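Local coordinates for lipolytic protein G-D-S-L family (Veillonella parvula DSM 2008, PDB 4RW0) that probably hydrolyses ester bonds as a lipase or acylhydrolase of the GDSL family, within the larger SGNH hydrolase clan, at residues 15-20 against 42-47; 21-26 against 166-171; 67-72 against 104-109; 139-144 against 179-184. One frame throughout, in Å; residues are numbered along the deposited sequence. Where two conformers were deposited one is given.

Contact 1: 15-20 against 42-47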
loop_
_atom_site.group_PDB
_atom_site.type_symbol
_atom_site.label_atom_id
_atom_site.label_comp_id
_atom_site.label_asym_id
_atom_site.label_seq_id
_atom_site.Cartn_x
_atom_site.Cartn_y
_atom_site.Cartn_z
ATOM N N ARG A 15 -7.633 2.764 -0.064
ATOM C CA ARG A 15 -9.046 3.030 0.373
ATOM C C ARG A 15 -10.003 2.040 -0.375
ATOM O O ARG A 15 -10.944 1.532 0.200
ATOM C CB ARG A 15 -9.459 4.442 0.034
ATOM C CG ARG A 15 -10.531 5.039 0.907
ATOM C CD ARG A 15 -11.893 4.790 0.352
ATOM N NE ARG A 15 -12.207 5.500 -0.898
ATOM C CZ ARG A 15 -13.237 5.145 -1.685
ATOM N NH1 ARG A 15 -14.045 4.134 -1.367
ATOM N NH2 ARG A 15 -13.462 5.760 -2.825
ATOM N N GLY A 16 -9.714 1.734 -1.623
ATOM C CA GLY A 16 -10.584 0.879 -2.452
ATOM C C GLY A 16 -11.527 1.578 -3.436
ATOM O O GLY A 16 -12.689 1.227 -3.540
ATOM N N TYR A 17 -11.011 2.585 -4.123
ATOM C CA TYR A 17 -11.710 3.288 -5.122
ATOM C C TYR A 17 -11.634 2.391 -6.358
ATOM O O TYR A 17 -10.499 1.960 -6.777
ATOM C CB TYR A 17 -11.035 4.640 -5.424
ATOM C CG TYR A 17 -11.704 5.481 -6.494
ATOM C CD1 TYR A 17 -12.694 6.397 -6.168
ATOM C CD2 TYR A 17 -11.331 5.371 -7.813
ATOM C CE1 TYR A 17 -13.296 7.171 -7.150
ATOM C CE2 TYR A 17 -11.941 6.121 -8.812
ATOM C CZ TYR A 17 -12.912 7.017 -8.460
ATOM O OH TYR A 17 -13.528 7.749 -9.417
ATOM N N ASP A 18 -12.750 2.103 -6.983
ATOM C CA ASP A 18 -14.103 2.644 -6.769
ATOM C C ASP A 18 -15.121 1.419 -6.802
ATOM O O ASP A 18 -15.816 1.155 -7.768
ATOM C CB ASP A 18 -14.386 3.503 -8.014
ATOM C CG ASP A 18 -15.776 4.082 -8.025
ATOM O OD1 ASP A 18 -16.362 4.190 -6.924
ATOM O OD2 ASP A 18 -16.279 4.399 -9.120
ATOM N N VAL A 19 -15.072 0.588 -5.800
ATOM C CA VAL A 19 -15.840 -0.630 -5.759
ATOM C C VAL A 19 -16.613 -0.566 -4.433
ATOM O O VAL A 19 -16.285 0.254 -3.554
ATOM C CB VAL A 19 -14.935 -1.853 -5.804
ATOM C CG1 VAL A 19 -14.137 -1.880 -7.110
ATOM C CG2 VAL A 19 -13.974 -1.870 -4.595
ATOM N N PRO A 20 -17.645 -1.382 -4.297
ATOM C CA PRO A 20 -18.424 -1.322 -3.050
ATOM C C PRO A 20 -17.607 -1.628 -1.807
ATOM O O PRO A 20 -16.626 -2.373 -1.834
ATOM C CB PRO A 20 -19.538 -2.365 -3.272
ATOM C CG PRO A 20 -19.709 -2.416 -4.779
ATOM C CD PRO A 20 -18.273 -2.287 -5.308
ATOM N N GLY A 42 -6.903 5.040 4.483
ATOM C CA GLY A 42 -6.599 5.442 3.172
ATOM C C GLY A 42 -7.410 6.656 2.785
ATOM O O GLY A 42 -8.581 6.789 3.168
ATOM N N GLU A 43 -6.884 7.455 1.881
ATOM C CA GLU A 43 -7.564 8.725 1.525
ATOM C C GLU A 43 -7.385 8.955 0.040
ATOM O O GLU A 43 -6.273 9.010 -0.485
ATOM C CB GLU A 43 -6.963 9.884 2.316
ATOM C CG GLU A 43 -7.495 11.258 1.939
ATOM C CD GLU A 43 -6.572 12.395 2.494
ATOM O OE1 GLU A 43 -6.097 12.308 3.662
ATOM O OE2 GLU A 43 -6.252 13.344 1.729
ATOM N N ASP A 44 -8.494 9.112 -0.645
ATOM C CA ASP A 44 -8.441 9.326 -2.048
ATOM C C ASP A 44 -7.716 10.619 -2.411
ATOM O O ASP A 44 -7.911 11.629 -1.783
ATOM C CB ASP A 44 -9.869 9.423 -2.642
ATOM C CG ASP A 44 -10.668 8.102 -2.566
ATOM O OD1 ASP A 44 -10.113 7.048 -2.238
ATOM O OD2 ASP A 44 -11.905 8.116 -2.864
ATOM N N GLY A 45 -6.862 10.548 -3.415
ATOM C CA GLY A 45 -6.164 11.710 -3.876
ATOM C C GLY A 45 -4.911 11.994 -3.056
ATOM O O GLY A 45 -4.196 12.907 -3.389
ATOM N N CYS A 46 -4.596 11.178 -2.065
ATOM C CA CYS A 46 -3.508 11.482 -1.122
ATOM C C CYS A 46 -2.092 11.439 -1.737
ATOM O O CYS A 46 -1.744 10.546 -2.530
ATOM C CB CYS A 46 -3.546 10.448 0.012
ATOM S SG CYS A 46 -2.677 10.934 1.500
ATOM N N SER A 47 -1.267 12.404 -1.358
ATOM C CA SER A 47 0.174 12.377 -1.698
ATOM C C SER A 47 0.980 11.722 -0.561
ATOM O O SER A 47 0.440 11.480 0.519
ATOM C CB SER A 47 0.703 13.814 -1.894
ATOM O OG SER A 47 0.602 14.540 -0.635
#
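Asp-44 OD2 takes the N-H of Arg-15 NH2 at 2.8 Å on its syn lone pair, nearly in the guanidinium plane. Beside it, Arg-15 NE reaches OD1 of the same carboxylate at 2.9 Å, so the arginine grips side-on with two nitrogens, one to each oxygen. The fit is twisted, the two planes standing 45° apart, and NE lies 31° out of the carboxylate plane. Bends at chi2 and chi3 fold the arginine into this position, bringing its CG to 3.5 Å from Gly-42 O on the way. Gly-42 has no side chain, and its CA comes within 4.4 Å of Arg-15 CA. Tyr-17 stands next to the pair: its CD1 is 3.8 Å from Asp-44 OD2, with the ring almost perpendicular to the carboxylate and Arg-15 NH2 at the ring edge. Asp-44 is the second residue of a type II turn running from Glu-43 to Cys-46. Near Tyr-17 lie His-165 and Ser-12, the GDS signature serine and, as in relatives, the probable nucleophile. Two bonds fix the carboxylate's position and rotation; the salt bridge ties the loop after helix 12-15 to that after strand 36-40, beside the presumed active site.

Contact 2: 21-26 against 166-171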
loop_
_atom_site.group_PDB
_atom_site.type_symbol
_atom_site.label_atom_id
_atom_site.label_comp_id
_atom_site.label_asym_id
_atom_site.label_seq_id
_atom_site.Cartn_x
_atom_site.Cartn_y
_atom_site.Cartn_z
ATOM N N TYR A 21 -17.985 -1.007 -0.685
ATOM C CA TYR A 21 -17.327 -1.229 0.569
ATOM C C TYR A 21 -17.381 -2.680 0.865
ATOM O O TYR A 21 -18.417 -3.262 0.818
ATOM C CB TYR A 21 -17.985 -0.384 1.743
ATOM C CG TYR A 21 -17.226 -0.589 3.043
ATOM C CD1 TYR A 21 -16.029 0.104 3.307
ATOM C CD2 TYR A 21 -17.656 -1.503 3.969
ATOM C CE1 TYR A 21 -15.288 -0.145 4.466
ATOM C CE2 TYR A 21 -16.943 -1.734 5.136
ATOM C CZ TYR A 21 -15.773 -1.014 5.380
ATOM O OH TYR A 21 -15.075 -1.339 6.490
ATOM N N GLY A 22 -16.260 -3.286 1.172
ATOM C CA GLY A 22 -16.159 -4.723 1.331
ATOM C C GLY A 22 -15.413 -5.394 0.183
ATOM O O GLY A 22 -14.856 -6.464 0.368
ATOM N N ARG A 23 -15.256 -4.701 -0.879
ATOM C CA ARG A 23 -14.551 -5.313 -1.968
ATOM C C ARG A 23 -13.211 -4.738 -2.356
ATOM O O ARG A 23 -12.557 -5.207 -3.289
ATOM C CB ARG A 23 -15.483 -5.357 -3.170
ATOM C CG ARG A 23 -16.546 -6.422 -2.956
ATOM C CD ARG A 23 -17.696 -6.418 -3.944
ATOM N NE ARG A 23 -18.640 -7.459 -3.544
ATOM C CZ ARG A 23 -19.046 -8.459 -4.317
ATOM N NH1 ARG A 23 -18.621 -8.559 -5.569
ATOM N NH2 ARG A 23 -19.895 -9.358 -3.836
ATOM N N GLY A 24 -12.789 -3.734 -1.663
ATOM C CA GLY A 24 -11.401 -3.270 -1.695
ATOM C C GLY A 24 -10.548 -4.308 -1.025
ATOM O O GLY A 24 -11.031 -5.118 -0.193
ATOM N N TRP A 25 -9.261 -4.337 -1.314
ATOM C CA TRP A 25 -8.426 -5.395 -0.783
ATOM C C TRP A 25 -8.289 -5.427 0.721
ATOM O O TRP A 25 -8.177 -6.483 1.326
ATOM C CB TRP A 25 -7.021 -5.416 -1.425
ATOM C CG TRP A 25 -6.107 -4.227 -1.118
ATOM C CD1 TRP A 25 -6.048 -3.023 -1.781
ATOM C CD2 TRP A 25 -5.205 -4.120 -0.017
ATOM N NE1 TRP A 25 -5.122 -2.180 -1.139
ATOM C CE2 TRP A 25 -4.610 -2.840 -0.060
ATOM C CE3 TRP A 25 -4.848 -4.976 1.001
ATOM C CZ2 TRP A 25 -3.617 -2.448 0.846
ATOM C CZ3 TRP A 25 -3.928 -4.576 1.911
ATOM C CH2 TRP A 25 -3.318 -3.306 1.835
ATOM N N VAL A 26 -8.325 -4.270 1.358
ATOM C CA VAL A 26 -8.225 -4.259 2.837
ATOM C C VAL A 26 -9.409 -4.928 3.482
ATOM O O VAL A 26 -9.287 -5.740 4.415
ATOM C CB VAL A 26 -8.051 -2.798 3.372
ATOM C CG1 VAL A 26 -8.059 -2.749 4.912
ATOM C CG2 VAL A 26 -6.771 -2.189 2.822
ATOM N N PRO A 166 -7.297 -0.378 -9.784
ATOM C CA PRO A 166 -7.752 -1.721 -9.993
ATOM C C PRO A 166 -9.262 -1.800 -10.130
ATOM O O PRO A 166 -9.993 -0.950 -9.590
ATOM C CB PRO A 166 -7.241 -2.470 -8.751
ATOM C CG PRO A 166 -6.111 -1.620 -8.215
ATOM C CD PRO A 166 -6.576 -0.212 -8.495
ATOM N N ASN A 167 -9.763 -2.770 -10.890
ATOM C CA ASN A 167 -11.177 -3.147 -10.803
ATOM C C ASN A 167 -11.332 -4.229 -9.690
ATOM O O ASN A 167 -10.375 -4.551 -9.043
ATOM C CB ASN A 167 -11.702 -3.618 -12.173
ATOM C CG ASN A 167 -11.052 -4.894 -12.617
ATOM O OD1 ASN A 167 -10.556 -5.694 -11.808
ATOM N ND2 ASN A 167 -11.068 -5.124 -13.921
ATOM N N GLU A 168 -12.536 -4.802 -9.508
ATOM C CA GLU A 168 -12.785 -5.791 -8.444
ATOM C C GLU A 168 -11.892 -6.982 -8.552
ATOM O O GLU A 168 -11.490 -7.543 -7.551
ATOM C CB GLU A 168 -14.229 -6.271 -8.459
ATOM C CG GLU A 168 -15.235 -5.317 -7.768
ATOM C CD GLU A 168 -16.624 -5.928 -7.591
ATOM O OE1 GLU A 168 -16.765 -7.129 -7.168
ATOM O OE2 GLU A 168 -17.628 -5.200 -7.807
ATOM N N ARG A 169 -11.574 -7.423 -9.778
ATOM C CA ARG A 169 -10.675 -8.580 -9.921
ATOM C C ARG A 169 -9.300 -8.234 -9.445
ATOM O O ARG A 169 -8.655 -9.018 -8.776
ATOM C CB ARG A 169 -10.657 -9.110 -11.392
ATOM C CG ARG A 169 -9.646 -10.268 -11.586
ATOM C CD ARG A 169 -9.589 -10.858 -12.998
ATOM N NE ARG A 169 -10.820 -11.541 -13.338
ATOM C CZ ARG A 169 -11.780 -11.057 -14.031
ATOM N NH1 ARG A 169 -11.709 -9.858 -14.568
ATOM N NH2 ARG A 169 -12.863 -11.805 -14.212
ATOM N N GLY A 170 -8.848 -7.046 -9.792
ATOM C CA GLY A 170 -7.525 -6.600 -9.383
ATOM C C GLY A 170 -7.438 -6.493 -7.872
ATOM O O GLY A 170 -6.468 -6.854 -7.294
ATOM N N TYR A 171 -8.524 -6.019 -7.234
ATOM C CA TYR A 171 -8.530 -5.959 -5.743
ATOM C C TYR A 171 -8.540 -7.351 -5.108
ATOM O O TYR A 171 -7.878 -7.566 -4.074
ATOM C CB TYR A 171 -9.694 -5.116 -5.264
ATOM C CG TYR A 171 -9.487 -3.597 -5.365
ATOM C CD1 TYR A 171 -8.380 -3.043 -4.808
ATOM C CD2 TYR A 171 -10.386 -2.759 -5.995
ATOM C CE1 TYR A 171 -8.133 -1.681 -4.910
ATOM C CE2 TYR A 171 -10.199 -1.356 -6.076
ATOM C CZ TYR A 171 -9.053 -0.833 -5.516
ATOM O OH TYR A 171 -8.749 0.516 -5.483
HETATM O O HOH W 1 -13.085 -7.034 -5.298
#
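Pro-166 CB backs one face of the Tyr-171 ring, 3.9 Å above its plane, while the opposite face meets Gly-24 CA across the contact. Asn-167 follows as N-cap of helix 168-182: its OD1 accepts from Gly-170 N at 3.0 Å and, more weakly, from Arg-169 N. Glu-168, in the first turn, extends to Arg-23, where OE1 takes the N-H of NH1 at 2.8 Å in a salt bridge. OE1 lies in the guanidinium plane; the carboxylate and guanidinium planes are 83° apart. The backbones beneath are joined by one water, which donates to both Arg-23 O and Glu-168 O. Tyr-171 then enters the interior. Its CB is 3.5 Å from Arg-23 O, and its CD1 meets the indole edge of Trp-25 at CD1, 3.8 Å away. Trp-25 chi1 of 67° places the indole with that edge toward the tyrosine. Both aromatic polar ends are bound elsewhere, Trp-25 NE1 to Ile-13 O and Tyr-171 OH to Tyr-17 O. Thus the starts of helices 25-32 and 168-182 come together, the second being the C-terminal helix that packs against the sheet of this SGNH hydrolase fold.

Contact 3: 67-72 against 104-109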
loop_
_atom_site.group_PDB
_atom_site.type_symbol
_atom_site.label_atom_id
_atom_site.label_comp_id
_atom_site.label_asym_id
_atom_site.label_seq_id
_atom_site.Cartn_x
_atom_site.Cartn_y
_atom_site.Cartn_z
ATOM N N THR A 67 1.799 -5.604 19.638
ATOM C CA THR A 67 1.597 -6.412 18.434
ATOM C C THR A 67 1.003 -5.710 17.203
ATOM O O THR A 67 0.742 -6.359 16.149
ATOM C CB THR A 67 0.728 -7.606 18.727
ATOM O OG1 THR A 67 -0.588 -7.153 19.063
ATOM C CG2 THR A 67 1.407 -8.466 19.856
ATOM N N ARG A 68 0.813 -4.399 17.293
ATOM C CA ARG A 68 0.289 -3.636 16.144
ATOM C C ARG A 68 1.199 -3.677 14.947
ATOM O O ARG A 68 2.402 -3.528 15.072
ATOM C CB ARG A 68 0.021 -2.174 16.549
ATOM C CG ARG A 68 -0.414 -1.233 15.422
ATOM C CD ARG A 68 -0.382 0.198 15.895
ATOM N NE ARG A 68 -1.374 0.454 16.884
ATOM C CZ ARG A 68 -1.140 1.059 18.058
ATOM N NH1 ARG A 68 0.063 1.511 18.361
ATOM N NH2 ARG A 68 -2.143 1.316 18.863
ATOM N N HIS A 69 0.597 -3.838 13.761
ATOM C CA HIS A 69 1.252 -3.589 12.508
ATOM C C HIS A 69 0.624 -2.397 11.797
ATOM O O HIS A 69 -0.569 -2.091 11.956
ATOM C CB HIS A 69 1.224 -4.891 11.611
ATOM C CG HIS A 69 2.135 -5.972 12.134
ATOM N ND1 HIS A 69 1.824 -6.740 13.242
ATOM C CD2 HIS A 69 3.323 -6.442 11.680
ATOM C CE1 HIS A 69 2.790 -7.613 13.466
ATOM N NE2 HIS A 69 3.725 -7.431 12.551
ATOM N N ILE A 70 1.437 -1.716 11.046
ATOM C CA ILE A 70 1.067 -0.527 10.305
ATOM C C ILE A 70 1.449 -0.752 8.858
ATOM O O ILE A 70 2.629 -0.848 8.504
ATOM C CB ILE A 70 1.722 0.728 10.850
ATOM C CG1 ILE A 70 1.386 0.885 12.297
ATOM C CG2 ILE A 70 1.338 1.973 10.054
ATOM C CD1 ILE A 70 2.240 1.839 13.027
ATOM N N PHE A 71 0.435 -0.815 7.994
ATOM C CA PHE A 71 0.678 -0.935 6.572
ATOM C C PHE A 71 0.742 0.451 5.907
ATOM O O PHE A 71 -0.076 1.270 6.222
ATOM C CB PHE A 71 -0.474 -1.764 5.942
ATOM C CG PHE A 71 -0.466 -1.714 4.410
ATOM C CD1 PHE A 71 0.309 -2.625 3.687
ATOM C CD2 PHE A 71 -1.083 -0.702 3.718
ATOM C CE1 PHE A 71 0.361 -2.582 2.331
ATOM C CE2 PHE A 71 -1.009 -0.656 2.315
ATOM C CZ PHE A 71 -0.250 -1.597 1.638
ATOM N N LEU A 72 1.694 0.718 5.029
ATOM C CA LEU A 72 1.830 1.967 4.327
ATOM C C LEU A 72 2.048 1.682 2.828
ATOM O O LEU A 72 2.855 0.843 2.426
ATOM C CB LEU A 72 3.121 2.707 4.731
ATOM C CG LEU A 72 3.347 2.861 6.180
ATOM C CD1 LEU A 72 4.697 3.503 6.411
ATOM C CD2 LEU A 72 2.212 3.739 6.670
HETATM N N MSE A 104 4.981 -2.190 14.059
HETATM C CA MSE A 104 5.835 -2.883 13.049
HETATM C C MSE A 104 5.236 -2.620 11.688
HETATM O O MSE A 104 4.049 -2.919 11.439
HETATM C CB MSE A 104 5.782 -4.373 13.413
HETATM C CG MSE A 104 6.523 -4.686 14.745
HETATM SE SE MSE A 104 6.271 -6.553 15.212
HETATM C CE MSE A 104 4.552 -6.426 16.139
ATOM N N VAL A 105 6.042 -2.088 10.791
ATOM C CA VAL A 105 5.603 -1.575 9.538
ATOM C C VAL A 105 5.599 -2.693 8.489
ATOM O O VAL A 105 6.436 -3.589 8.508
ATOM C CB VAL A 105 6.529 -0.465 9.068
ATOM C CG1 VAL A 105 6.272 -0.060 7.655
ATOM C CG2 VAL A 105 6.374 0.778 9.956
ATOM N N ILE A 106 4.620 -2.618 7.618
ATOM C CA ILE A 106 4.545 -3.439 6.384
ATOM C C ILE A 106 4.415 -2.507 5.230
ATOM O O ILE A 106 3.559 -1.618 5.230
ATOM C CB ILE A 106 3.352 -4.398 6.439
ATOM C CG1 ILE A 106 3.451 -5.288 7.654
ATOM C CG2 ILE A 106 3.302 -5.200 5.148
ATOM C CD1 ILE A 106 2.156 -5.964 8.029
ATOM N N ILE A 107 5.271 -2.692 4.233
ATOM C CA ILE A 107 5.314 -1.844 3.093
ATOM C C ILE A 107 4.620 -2.473 1.872
ATOM O O ILE A 107 4.867 -3.641 1.576
ATOM C CB ILE A 107 6.804 -1.571 2.690
ATOM C CG1 ILE A 107 7.533 -0.845 3.805
ATOM C CG2 ILE A 107 6.891 -0.699 1.467
ATOM C CD1 ILE A 107 9.028 -0.754 3.576
ATOM N N GLY A 108 3.766 -1.708 1.187
ATOM C CA GLY A 108 3.154 -2.172 -0.053
ATOM C C GLY A 108 3.824 -1.515 -1.209
ATOM O O GLY A 108 4.155 -0.337 -1.141
ATOM N N LEU A 109 4.109 -2.269 -2.265
ATOM C CA LEU A 109 4.694 -1.696 -3.477
ATOM C C LEU A 109 3.542 -1.374 -4.390
ATOM O O LEU A 109 2.850 -2.277 -4.838
ATOM C CB LEU A 109 5.642 -2.687 -4.148
ATOM C CG LEU A 109 6.683 -3.278 -3.220
ATOM C CD1 LEU A 109 7.572 -4.308 -3.935
ATOM C CD2 LEU A 109 7.547 -2.189 -2.608
#
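Met-104, present as selenomethionine, lies across the ring of His-69. Its CB stands over the ring face, 4.0 Å from the centroid, in a CH-pi contact. From CG the chain runs on extended, and SE approaches obliquely, 3.8 Å from His-69 NE2. A bend at chi3 (-85°) then turns CE to His-69 CE1, at 3.4 Å, and onward to Thr-67 CA. The imidazole is also tied back within its own segment by a weak bond from ND1 to Thr-67 O. Further along this side, Ile-106 CD1 touches His-69 CB, and the Phe-71 ring reaches past Ile-106 to Gly-108, CE1 to CA 3.7 Å. On the other side Leu-72 CD1 meets Val-105 CG1 at 4.1 Å; Val-105 packs on helix 85-100, part of the beta-alpha-beta crossover joining these parallel strands. Between the two layers, five backbone bonds alternate from Met-104 N to Arg-68 O through to Gly-108 N to Leu-72 O. The Ile-106 N bond to Ile-70 O measures 2.8 Å. The N-H and C=O groups the strands turn to each other are thus paired, outer ones bond neighbouring strands, and exposed Met-104 lies over a face of the buried His-69 ring.

Contact 4: 139-144 against 179-184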
loop_
_atom_site.group_PDB
_atom_site.type_symbol
_atom_site.label_atom_id
_atom_site.label_comp_id
_atom_site.label_asym_id
_atom_site.label_seq_id
_atom_site.Cartn_x
_atom_site.Cartn_y
_atom_site.Cartn_z
ATOM N N ASN A 139 14.816 -5.538 7.630
ATOM C CA ASN A 139 13.960 -6.661 7.967
ATOM C C ASN A 139 12.458 -6.283 8.091
ATOM O O ASN A 139 11.763 -6.692 8.992
ATOM C CB ASN A 139 14.519 -7.368 9.212
ATOM C CG ASN A 139 16.038 -7.627 9.103
ATOM O OD1 ASN A 139 16.514 -8.196 8.121
ATOM N ND2 ASN A 139 16.798 -7.161 10.102
ATOM N N ILE A 140 11.976 -5.522 7.142
ATOM C CA ILE A 140 10.564 -5.096 7.087
ATOM C C ILE A 140 9.863 -5.928 6.047
ATOM O O ILE A 140 10.353 -6.052 4.954
ATOM C CB ILE A 140 10.486 -3.630 6.658
ATOM C CG1 ILE A 140 11.091 -2.754 7.755
ATOM C CG2 ILE A 140 9.059 -3.195 6.343
ATOM C CD1 ILE A 140 11.427 -1.381 7.242
ATOM N N LYS A 141 8.694 -6.439 6.368
ATOM C CA LYS A 141 7.903 -7.164 5.371
ATOM C C LYS A 141 7.362 -6.309 4.250
ATOM O O LYS A 141 6.998 -5.182 4.473
ATOM C CB LYS A 141 6.794 -7.902 6.059
ATOM C CG LYS A 141 7.260 -9.283 6.455
ATOM C CD LYS A 141 6.199 -9.960 7.255
ATOM C CE LYS A 141 6.297 -9.534 8.700
ATOM N NZ LYS A 141 7.181 -10.477 9.436
ATOM N N VAL A 142 7.400 -6.851 3.032
ATOM C CA VAL A 142 6.963 -6.211 1.823
ATOM C C VAL A 142 5.800 -6.998 1.157
ATOM O O VAL A 142 5.824 -8.220 1.069
ATOM C CB VAL A 142 8.111 -6.090 0.819
ATOM C CG1 VAL A 142 7.615 -5.639 -0.534
ATOM C CG2 VAL A 142 9.131 -5.110 1.323
ATOM N N ILE A 143 4.787 -6.276 0.696
ATOM C CA ILE A 143 3.763 -6.844 -0.174
ATOM C C ILE A 143 3.889 -6.299 -1.596
ATOM O O ILE A 143 3.619 -5.117 -1.860
ATOM C CB ILE A 143 2.318 -6.606 0.375
ATOM C CG1 ILE A 143 2.183 -7.033 1.834
ATOM C CG2 ILE A 143 1.286 -7.299 -0.553
ATOM C CD1 ILE A 143 0.872 -6.589 2.503
ATOM N N ASP A 144 4.290 -7.160 -2.532
ATOM C CA ASP A 144 4.602 -6.741 -3.915
ATOM C C ASP A 144 3.357 -6.774 -4.755
ATOM O O ASP A 144 3.170 -7.701 -5.588
ATOM C CB ASP A 144 5.696 -7.639 -4.553
ATOM C CG ASP A 144 6.136 -7.157 -5.944
ATOM O OD1 ASP A 144 5.706 -6.106 -6.475
ATOM O OD2 ASP A 144 6.946 -7.858 -6.566
ATOM N N LEU A 179 -2.595 -11.315 1.868
ATOM C CA LEU A 179 -2.795 -12.422 2.771
ATOM C C LEU A 179 -1.624 -13.402 2.916
ATOM O O LEU A 179 -1.480 -14.042 3.961
ATOM C CB LEU A 179 -4.083 -13.185 2.444
ATOM C CG LEU A 179 -5.433 -12.464 2.723
ATOM C CD1 LEU A 179 -6.628 -13.237 2.155
ATOM C CD2 LEU A 179 -5.605 -12.296 4.194
ATOM N N GLU A 180 -0.739 -13.450 1.948
ATOM C CA GLU A 180 0.433 -14.274 2.100
ATOM C C GLU A 180 1.301 -13.712 3.231
ATOM O O GLU A 180 1.958 -14.479 3.898
ATOM C CB GLU A 180 1.248 -14.343 0.847
ATOM C CG GLU A 180 0.558 -15.027 -0.341
ATOM C CD GLU A 180 1.418 -14.923 -1.648
ATOM O OE1 GLU A 180 2.665 -14.912 -1.554
ATOM O OE2 GLU A 180 0.854 -14.787 -2.776
ATOM N N VAL A 181 1.244 -12.402 3.480
ATOM C CA VAL A 181 2.017 -11.765 4.590
ATOM C C VAL A 181 1.200 -11.714 5.825
ATOM O O VAL A 181 1.648 -12.172 6.893
ATOM C CB VAL A 181 2.417 -10.346 4.184
ATOM C CG1 VAL A 181 2.836 -9.480 5.401
ATOM C CG2 VAL A 181 3.499 -10.390 3.147
ATOM N N PHE A 182 -0.058 -11.243 5.735
ATOM C CA PHE A 182 -0.865 -11.026 6.935
ATOM C C PHE A 182 -1.211 -12.289 7.690
ATOM O O PHE A 182 -1.401 -12.257 8.913
ATOM C CB PHE A 182 -2.200 -10.285 6.666
ATOM C CG PHE A 182 -2.054 -8.889 6.114
ATOM C CD1 PHE A 182 -1.054 -8.023 6.560
ATOM C CD2 PHE A 182 -2.971 -8.415 5.214
ATOM C CE1 PHE A 182 -0.972 -6.723 6.060
ATOM C CE2 PHE A 182 -2.875 -7.126 4.686
ATOM C CZ PHE A 182 -1.866 -6.291 5.118
ATOM N N THR A 183 -1.381 -13.384 6.969
ATOM C CA THR A 183 -1.745 -14.654 7.569
ATOM C C THR A 183 -0.613 -15.256 8.416
ATOM O O THR A 183 -0.855 -16.032 9.325
ATOM C CB THR A 183 -2.197 -15.646 6.458
ATOM O OG1 THR A 183 -3.437 -15.174 5.921
ATOM C CG2 THR A 183 -2.497 -16.919 7.024
ATOM N N ARG A 184 0.613 -14.910 8.118
ATOM C CA ARG A 184 1.741 -15.460 8.809
ATOM C C ARG A 184 2.169 -14.591 10.005
ATOM O O ARG A 184 3.155 -14.898 10.647
ATOM C CB ARG A 184 2.921 -15.579 7.835
ATOM C CG ARG A 184 2.853 -16.673 6.766
ATOM C CD ARG A 184 4.150 -16.595 5.939
ATOM N NE ARG A 184 4.279 -17.572 4.846
ATOM C CZ ARG A 184 4.977 -18.714 4.901
ATOM N NH1 ARG A 184 5.614 -19.083 6.012
ATOM N NH2 ARG A 184 5.026 -19.510 3.834
#
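Val-181 puts both methyls against strand 141-143. CG2 meets Ile-143 CG1 at 3.8 Å and lies equally far from Val-142 O, while CG1 touches Lys-141 CD at 3.9 Å. This split follows from chi1 of 163°, which sets CG1 anti to the backbone N and CG2 anti to the carbonyl carbon. Lys-141 contributes only its aliphatic part here, the lysine chain and the valine running antiparallel alongside each other. One step deeper, Ile-143 CD1 comes obliquely to the Phe-182 ring, 3.8 Å from CZ, the two side chains crossing at about a right angle. Around this first shell, Phe-182 is wedged among Trp-25, Cys-29 and Ile-106 and stacks edge-to-face with Phe-38. Backbone bonds Thr-183 N to Leu-179 O and Arg-184 N to Val-181 O (3.2 Å) carry the chain on past Val-181. On the strand side, backbone bonds to Ile-107 and Leu-109 fix Ile-143 in the sheet, and Asp-144 caps the next helix. No hydrogen bond joins the two segments, so the end of helix 168-182 is held to the outermost strand by apolar contacts between branched and aromatic side chains, with Lys-141 CD extending that patch toward the surface.

How the contacts relate
The contacts follow a path from the loops to the far edge of the sheet. Contacts 1 and 2 touch where Tyr-17 O lies 2.6 Å from Tyr-171 OH, a probable hydrogen bond. Trp-25 of contact 2 then reaches both others: its CZ2 is 3.5 Å from Phe-71 CE2 in contact 3, and its CZ3 is 3.9 Å from Phe-182 CE2 in contact 4. Contacts 3 and 4 share the sheet through Ile-107 O and Ile-143 N, 2.8 Å apart. Contact 1, beside the GDS serine Ser-12, is centred about 21 Å from the centre of contact 4. The sodium ion at Asp-30, Ile-33 and Val-36 is about 10 Å from the Phe-182 side chain.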